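SCARECROW-LIKE protein 7 (Oryza sativa Japonica Group, PDB 5HYZ) is a probable GRAS-family transcription factor that binds DNA in vitro and takes part in plant development and resistance to abiotic stress. Local coordinates at residues A[78-81]-A[82-86]; A[278-281]-A[282-286]; A[90-93]-A[94-98]. All blocks are in the same frame, centred on the assembly; numbering follows the deposited sequence.

In the fold
All three contacts are local i to i+4 arrangements on helices of the GRAS domain. Contact 1, on helix 74-86, is the middle piece. Its centre lies about 10 Å from that of contact 2 on helix 278-296, where Cys79 and Thr82 pack against Arg282 and Val283, with Thr82 CG2 3.6 Å from Val283 CG2. On its other flank, about 15 Å from centre to centre, comes contact 3 on the next helix, 89-104; here Tyr80 and Asn84 meet Ser90, and Tyr80 OH lies 3.9 Å from His94 CE1. Contacts 2 and 3 do not touch, their nearest atoms being about 12 Å apart, so helix 74-86 bridges them.

Contact 1 (A[78-81]-A[82-86]); sequences LCYK and TLNDA
Asn84 turns its amide nitrogen onto the face of the Tyr80 ring, one helical turn back along helix 74-86. The amide stands almost upright on the ring, the two planes 89° apart, and ND2 comes as close as 3.0 Å to Tyr80 CZ, while Asn84 CG sits above the ring centre. Two torsions bring the groups together: Tyr80 swings its ring beside its own carbonyl carbon (chi1 -178°), and Asn84 CG lies beside its backbone N (chi1 -58°). ND2 is also 2.9 Å from Tyr80 O, but the angle is too poor for a hydrogen bond. That carbonyl instead accepts from Asn84 N at 3.0 Å, and the regular helical ladder takes up Cys79 O and Lys81 O through Leu83 N and Asp85 N.

On the other side of the turn, Leu78 O is gripped twice. Thr82 N donates to it at 2.9 Å, and a water donates to it at 2.8 Å. The same water hydrogen-bonds Thr82 OG1 at 2.9 Å, so it spans the backbone oxygen and the hydroxyl. Lys81 is directed to the second subunit, where NZ hydrogen-bonds Asn342 O, whereas the distance from Lys81 NZ to Asp85 OD1 is 6.9 Å, too far for a salt bridge. At the start of the predicted VHIID region, therefore, backbone carbonyls satisfy the main-chain N-H groups of Thr82, Leu83, Asn84 and Asp85, a water joins Leu78 O to Thr82 OG1, and the face of an aromatic ring receives the amide nitrogen.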
loop_
_atom_site.group_PDB
_atom_site.type_symbol
_atom_site.label_atom_id
_atom_site.label_comp_id
_atom_site.label_asym_id
_atom_site.label_seq_id
_atom_site.Cartn_x
_atom_site.Cartn_y
_atom_site.Cartn_z
ATOM N N LEU A 78 -12.489 -6.051 12.508
ATOM C CA LEU A 78 -12.652 -6.405 11.105
ATOM C C LEU A 78 -12.895 -5.180 10.241
ATOM O O LEU A 78 -12.403 -5.095 9.103
ATOM C CB LEU A 78 -13.815 -7.373 10.925
ATOM C CG LEU A 78 -13.478 -8.867 10.880
ATOM C CD1 LEU A 78 -12.418 -9.237 11.921
ATOM C CD2 LEU A 78 -14.769 -9.625 11.115
ATOM N N CYS A 79 -13.683 -4.254 10.791
ATOM C CA CYS A 79 -14.044 -3.009 10.110
ATOM C C CYS A 79 -12.822 -2.182 9.848
ATOM O O CYS A 79 -12.649 -1.684 8.763
ATOM C CB CYS A 79 -15.022 -2.181 10.948
ATOM S SG CYS A 79 -16.690 -2.856 10.991
ATOM N N TYR A 80 -12.020 -2.000 10.888
ATOM C CA TYR A 80 -10.770 -1.269 10.812
ATOM C C TYR A 80 -9.902 -1.835 9.708
ATOM O O TYR A 80 -9.353 -1.079 8.883
ATOM C CB TYR A 80 -10.038 -1.317 12.162
ATOM C CG TYR A 80 -8.742 -0.541 12.203
ATOM C CD1 TYR A 80 -8.748 0.850 12.317
ATOM C CD2 TYR A 80 -7.509 -1.200 12.150
ATOM C CE1 TYR A 80 -7.555 1.580 12.373
ATOM C CE2 TYR A 80 -6.300 -0.478 12.201
ATOM C CZ TYR A 80 -6.338 0.913 12.318
ATOM O OH TYR A 80 -5.136 1.629 12.349
ATOM N N LYS A 81 -9.778 -3.159 9.675
ATOM C CA LYS A 81 -8.953 -3.794 8.629
ATOM C C LYS A 81 -9.511 -3.568 7.195
ATOM O O LYS A 81 -8.784 -3.219 6.256
ATOM C CB LYS A 81 -8.814 -5.298 8.949
ATOM C CG LYS A 81 -8.044 -6.118 7.914
ATOM C CD LYS A 81 -6.534 -5.977 8.119
ATOM C CE LYS A 81 -5.702 -6.809 7.117
ATOM N NZ LYS A 81 -4.253 -6.860 7.541
ATOM N N THR A 82 -10.815 -3.776 7.034
ATOM C CA THR A 82 -11.476 -3.491 5.781
ATOM C C THR A 82 -11.254 -2.023 5.318
ATOM O O THR A 82 -10.884 -1.773 4.152
ATOM C CB THR A 82 -12.988 -3.752 5.914
ATOM O OG1 THR A 82 -13.184 -5.157 6.030
ATOM C CG2 THR A 82 -13.712 -3.305 4.711
ATOM N N LEU A 83 -11.513 -1.082 6.241
ATOM C CA LEU A 83 -11.445 0.341 5.915
ATOM C C LEU A 83 -10.046 0.639 5.446
ATOM O O LEU A 83 -9.869 1.326 4.453
ATOM C CB LEU A 83 -11.830 1.206 7.118
ATOM C CG LEU A 83 -11.929 2.729 6.966
ATOM C CD1 LEU A 83 -12.876 3.131 5.822
ATOM C CD2 LEU A 83 -12.351 3.369 8.262
ATOM N N ASN A 84 -9.044 0.103 6.143
ATOM C CA ASN A 84 -7.671 0.448 5.801
ATOM C C ASN A 84 -7.108 -0.285 4.595
ATOM O O ASN A 84 -6.141 0.183 3.973
ATOM C CB ASN A 84 -6.778 0.240 7.012
ATOM C CG ASN A 84 -7.233 1.086 8.222
ATOM O OD1 ASN A 84 -7.807 2.181 8.085
ATOM N ND2 ASN A 84 -6.992 0.557 9.417
ATOM N N ASP A 85 -7.723 -1.400 4.222
ATOM C CA ASP A 85 -7.422 -1.966 2.923
ATOM C C ASP A 85 -8.105 -1.165 1.765
ATOM O O ASP A 85 -7.593 -1.072 0.664
ATOM C CB ASP A 85 -7.834 -3.441 2.886
ATOM C CG ASP A 85 -7.446 -4.098 1.582
ATOM O OD1 ASP A 85 -6.265 -4.477 1.434
ATOM O OD2 ASP A 85 -8.315 -4.207 0.690
ATOM N N ALA A 86 -9.243 -0.546 2.023
ATOM C CA ALA A 86 -9.940 0.139 0.938
ATOM C C ALA A 86 -9.556 1.603 0.770
ATOM O O ALA A 86 -9.760 2.196 -0.294
ATOM C CB ALA A 86 -11.453 0.040 1.172
HETATM O O HOH W 1 -11.860 -7.346 7.458
#

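Contact 2 (A[278-281]-A[282-286]); sequences PERV and RVERW
Arg280 and Glu284 form a salt bridge one turn apart, NE donating to OE2 at 2.9 Å in an essentially straight bond (179°). The acceptor lies in the guanidinium plane, yet the nitrogen meets OE2 from above the carboxylate, the two planes being 72° apart. A water doubles the link, accepting from Arg280 NH2 and donating to Glu284 OE2 at 2.6 Å. On another side of the helix, a second water spans Glu279 O and Arg282 NH1. The bend in the Arg282 chain at chi3 (-55°) folds its guanidinium back, so that NH1 lies 3.6 Å from Glu279 CA.

A second shell fixes the salt-bridged pair. Asp270 makes a salt bridge to Arg280 NH2 and Arg42 another to Glu284 OE1, a cluster in which two carboxylates offset two arginines, Arg42 and Arg280, whose like charges come close; this would probably favour an ionised Glu284. Just before the helix, Ser277 OG accepts from Arg280 N.

Residues 278-286, in the predicted PFYRE region, open helix 278-296, which lies among three others: Arg282 and Val283 face helix 74-86, Val281 and Glu284 meet helix 39-57, and Val283 and Glu284 also pack on helix 251-272.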
loop_
_atom_site.group_PDB
_atom_site.type_symbol
_atom_site.label_atom_id
_atom_site.label_comp_id
_atom_site.label_asym_id
_atom_site.label_seq_id
_atom_site.Cartn_x
_atom_site.Cartn_y
_atom_site.Cartn_z
ATOM N N PRO A 278 -20.185 -7.655 1.483
ATOM C CA PRO A 278 -20.584 -7.778 2.885
ATOM C C PRO A 278 -19.660 -7.010 3.846
ATOM O O PRO A 278 -20.128 -6.485 4.876
ATOM C CB PRO A 278 -20.496 -9.294 3.149
ATOM C CG PRO A 278 -19.615 -9.823 2.089
ATOM C CD PRO A 278 -19.848 -8.960 0.889
ATOM N N GLU A 279 -18.368 -6.969 3.509
ATOM C CA GLU A 279 -17.357 -6.278 4.307
ATOM C C GLU A 279 -17.690 -4.780 4.373
ATOM O O GLU A 279 -17.591 -4.127 5.437
ATOM C CB GLU A 279 -15.959 -6.488 3.704
ATOM C CG GLU A 279 -15.384 -7.897 3.896
ATOM C CD GLU A 279 -16.031 -8.980 3.009
ATOM O OE1 GLU A 279 -16.472 -8.683 1.863
ATOM O OE2 GLU A 279 -16.087 -10.147 3.477
ATOM N N ARG A 280 -18.071 -4.265 3.216
ATOM C CA ARG A 280 -18.483 -2.876 3.104
ATOM C C ARG A 280 -19.670 -2.548 4.020
ATOM O O ARG A 280 -19.653 -1.548 4.741
ATOM C CB ARG A 280 -18.825 -2.570 1.681
ATOM C CG ARG A 280 -19.430 -1.216 1.515
ATOM C CD ARG A 280 -19.644 -0.928 0.087
ATOM N NE ARG A 280 -20.357 0.316 -0.087
ATOM C CZ ARG A 280 -20.651 0.829 -1.271
ATOM N NH1 ARG A 280 -20.289 0.188 -2.380
ATOM N NH2 ARG A 280 -21.306 1.976 -1.352
ATOM N N VAL A 281 -20.683 -3.420 4.031
ATOM C CA VAL A 281 -21.843 -3.212 4.901
ATOM C C VAL A 281 -21.460 -3.287 6.355
ATOM O O VAL A 281 -21.988 -2.539 7.176
ATOM C CB VAL A 281 -22.967 -4.246 4.616
ATOM C CG1 VAL A 281 -24.189 -3.911 5.437
ATOM C CG2 VAL A 281 -23.315 -4.209 3.215
ATOM N N ARG A 282 -20.542 -4.180 6.699
ATOM C CA ARG A 282 -20.106 -4.265 8.067
ATOM C C ARG A 282 -19.538 -2.901 8.485
ATOM O O ARG A 282 -19.835 -2.410 9.556
ATOM C CB ARG A 282 -19.046 -5.366 8.270
ATOM C CG ARG A 282 -18.683 -5.578 9.743
ATOM C CD ARG A 282 -17.667 -6.711 9.953
ATOM N NE ARG A 282 -18.153 -7.945 9.338
ATOM C CZ ARG A 282 -17.729 -8.430 8.172
ATOM N NH1 ARG A 282 -16.782 -7.792 7.495
ATOM N NH2 ARG A 282 -18.236 -9.561 7.684
ATOM N N VAL A 283 -18.707 -2.310 7.634
ATOM C CA VAL A 283 -18.137 -1.016 8.001
ATOM C C VAL A 283 -19.230 0.045 8.160
ATOM O O VAL A 283 -19.284 0.767 9.167
ATOM C CB VAL A 283 -17.121 -0.544 6.935
ATOM C CG1 VAL A 283 -16.687 0.925 7.212
ATOM C CG2 VAL A 283 -15.916 -1.487 6.945
ATOM N N GLU A 284 -20.086 0.127 7.159
ATOM C CA GLU A 284 -21.166 1.109 7.142
ATOM C C GLU A 284 -22.113 0.976 8.349
ATOM O O GLU A 284 -22.534 1.971 8.935
ATOM C CB GLU A 284 -21.914 1.012 5.813
ATOM C CG GLU A 284 -21.065 1.557 4.620
ATOM C CD GLU A 284 -21.606 1.165 3.276
ATOM O OE1 GLU A 284 -22.451 0.249 3.247
ATOM O OE2 GLU A 284 -21.203 1.758 2.252
ATOM N N ARG A 285 -22.403 -0.242 8.775
ATOM C CA ARG A 285 -23.338 -0.449 9.882
ATOM C C ARG A 285 -22.705 -0.426 11.269
ATOM O O ARG A 285 -23.165 0.294 12.159
ATOM C CB ARG A 285 -24.068 -1.776 9.662
ATOM C CG ARG A 285 -24.930 -2.167 10.820
ATOM C CD ARG A 285 -25.617 -3.476 10.556
ATOM N NE ARG A 285 -26.545 -3.768 11.658
ATOM C CZ ARG A 285 -27.285 -4.876 11.755
ATOM N NH1 ARG A 285 -27.223 -5.803 10.805
ATOM N NH2 ARG A 285 -28.093 -5.053 12.794
ATOM N N TRP A 286 -21.634 -1.203 11.463
ATOM C CA TRP A 286 -21.058 -1.416 12.773
ATOM C C TRP A 286 -20.029 -0.392 13.148
ATOM O O TRP A 286 -19.751 -0.209 14.326
ATOM C CB TRP A 286 -20.443 -2.829 12.849
ATOM C CG TRP A 286 -21.534 -3.821 12.799
ATOM C CD1 TRP A 286 -21.822 -4.715 11.791
ATOM C CD2 TRP A 286 -22.573 -3.957 13.771
ATOM N NE1 TRP A 286 -22.953 -5.428 12.114
ATOM C CE2 TRP A 286 -23.435 -4.980 13.321
ATOM C CE3 TRP A 286 -22.848 -3.322 14.995
ATOM C CZ2 TRP A 286 -24.564 -5.386 14.055
ATOM C CZ3 TRP A 286 -23.970 -3.722 15.729
ATOM C CH2 TRP A 286 -24.812 -4.750 15.254
HETATM O O HOH W 2 -15.636 -5.221 7.423
HETATM O O HOH W 3 -21.308 3.862 0.742
#

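Contact 3 (A[90-93]-A[94-98]); sequences SKFA and HLTAN
Phe92 O accepts two hydrogen bonds from a single residue, Thr96. The hydroxyl OG1 donates at 2.8 Å and the backbone N at 3.0 Å, and the two donors reach the carbonyl from opposite faces of its plane. With OG1 set beside its own backbone N (chi1 -57°), the threonine hydroxyl folds back along the helix, a common way of satisfying a buried hydroxyl there. The same OG1 lies over a face of the Phe92 ring, 3.6 Å from CE1, so the oxygen touches the ring face as well as bonding the carbonyl.

This turn belongs to helix 89-104, which leads into strand 110-118, which holds the predicted VHIID motif (residues 111-115), in the Rossmann-like part of the GRAS domain. The helix packs on the sheet: Phe92, Ala93 and Thr96 touch Val371 of strand 366-374, and Ala93, His94 and Ala97 reach Met208 of strand 202-208.

One turn on from Ser90, the His94 ring lays one face over Ser90 O, with CG 3.2 Å from that oxygen. ND1 is 3.4 Å from it but poorly angled, and the carbonyl is bonded by His94 N at 2.9 Å instead. Lys91 crosses Leu95 with its aliphatic chain, CE resting 3.8 Å from Leu95 CD1. Beyond it, the lysine NZ comes close to its like-charged counterpart, Lys91 NZ of the second subunit.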
loop_
_atom_site.group_PDB
_atom_site.type_symbol
_atom_site.label_atom_id
_atom_site.label_comp_id
_atom_site.label_asym_id
_atom_site.label_seq_id
_atom_site.Cartn_x
_atom_site.Cartn_y
_atom_site.Cartn_z
ATOM N N SER A 90 -5.703 5.494 7.377
ATOM C CA SER A 90 -4.772 5.174 8.443
ATOM C C SER A 90 -3.324 5.307 7.972
ATOM O O SER A 90 -2.462 5.746 8.730
ATOM C CB SER A 90 -5.034 3.756 9.039
ATOM O OG SER A 90 -4.754 2.750 8.060
ATOM N N LYS A 91 -3.034 4.980 6.720
ATOM C CA LYS A 91 -1.683 5.083 6.270
ATOM C C LYS A 91 -1.264 6.554 6.229
ATOM O O LYS A 91 -0.137 6.906 6.599
ATOM C CB LYS A 91 -1.512 4.406 4.874
ATOM C CG LYS A 91 -0.033 4.259 4.482
ATOM C CD LYS A 91 0.240 3.103 3.503
ATOM C CE LYS A 91 1.757 2.860 3.295
ATOM N NZ LYS A 91 2.163 2.662 1.840
ATOM N N PHE A 92 -2.166 7.406 5.730
ATOM C CA PHE A 92 -1.898 8.847 5.716
ATOM C C PHE A 92 -1.535 9.350 7.102
ATOM O O PHE A 92 -0.563 10.057 7.362
ATOM C CB PHE A 92 -3.135 9.589 5.256
ATOM C CG PHE A 92 -3.059 11.077 5.532
ATOM C CD1 PHE A 92 -2.220 11.901 4.779
ATOM C CD2 PHE A 92 -3.829 11.628 6.533
ATOM C CE1 PHE A 92 -2.143 13.263 5.062
ATOM C CE2 PHE A 92 -3.733 13.018 6.830
ATOM C CZ PHE A 92 -2.902 13.805 6.098
ATOM N N ALA A 93 -2.388 8.947 8.017
ATOM C CA ALA A 93 -2.171 9.460 9.376
ATOM C C ALA A 93 -0.837 8.970 9.965
ATOM O O ALA A 93 0.013 9.746 10.465
ATOM C CB ALA A 93 -3.354 8.987 10.232
ATOM N N HIS A 94 -0.634 7.662 9.908
ATOM C CA HIS A 94 0.637 7.099 10.435
ATOM C C HIS A 94 1.892 7.646 9.819
ATOM O O HIS A 94 2.851 7.944 10.498
ATOM C CB HIS A 94 0.670 5.566 10.200
ATOM C CG HIS A 94 -0.380 4.853 10.959
ATOM N ND1 HIS A 94 -0.755 3.548 10.672
ATOM C CD2 HIS A 94 -1.143 5.254 12.007
ATOM C CE1 HIS A 94 -1.704 3.183 11.520
ATOM N NE2 HIS A 94 -1.951 4.194 12.342
ATOM N N LEU A 95 1.927 7.659 8.502
ATOM C CA LEU A 95 3.141 8.153 7.859
ATOM C C LEU A 95 3.382 9.630 8.126
ATOM O O LEU A 95 4.524 10.038 8.289
ATOM C CB LEU A 95 3.109 7.902 6.329
ATOM C CG LEU A 95 3.172 6.399 6.045
ATOM C CD1 LEU A 95 3.379 6.100 4.564
ATOM C CD2 LEU A 95 4.175 5.526 6.925
ATOM N N THR A 96 2.311 10.439 8.197
ATOM C CA THR A 96 2.542 11.848 8.436
ATOM C C THR A 96 3.015 12.090 9.912
ATOM O O THR A 96 3.978 12.858 10.166
ATOM C CB THR A 96 1.255 12.653 8.150
ATOM O OG1 THR A 96 0.879 12.382 6.806
ATOM C CG2 THR A 96 1.495 14.150 8.284
ATOM N N ALA A 97 2.379 11.401 10.839
ATOM C CA ALA A 97 2.842 11.431 12.222
ATOM C C ALA A 97 4.320 10.956 12.348
ATOM O O ALA A 97 5.140 11.582 13.045
ATOM C CB ALA A 97 1.929 10.561 13.078
ATOM N N ASN A 98 4.647 9.851 11.661
ATOM C CA ASN A 98 5.999 9.316 11.762
ATOM C C ASN A 98 7.031 10.284 11.249
ATOM O O ASN A 98 8.129 10.380 11.791
ATOM C CB ASN A 98 6.124 7.987 10.977
ATOM C CG ASN A 98 5.518 6.817 11.711
ATOM O OD1 ASN A 98 5.065 6.977 12.847
ATOM N ND2 ASN A 98 5.543 5.612 11.091
#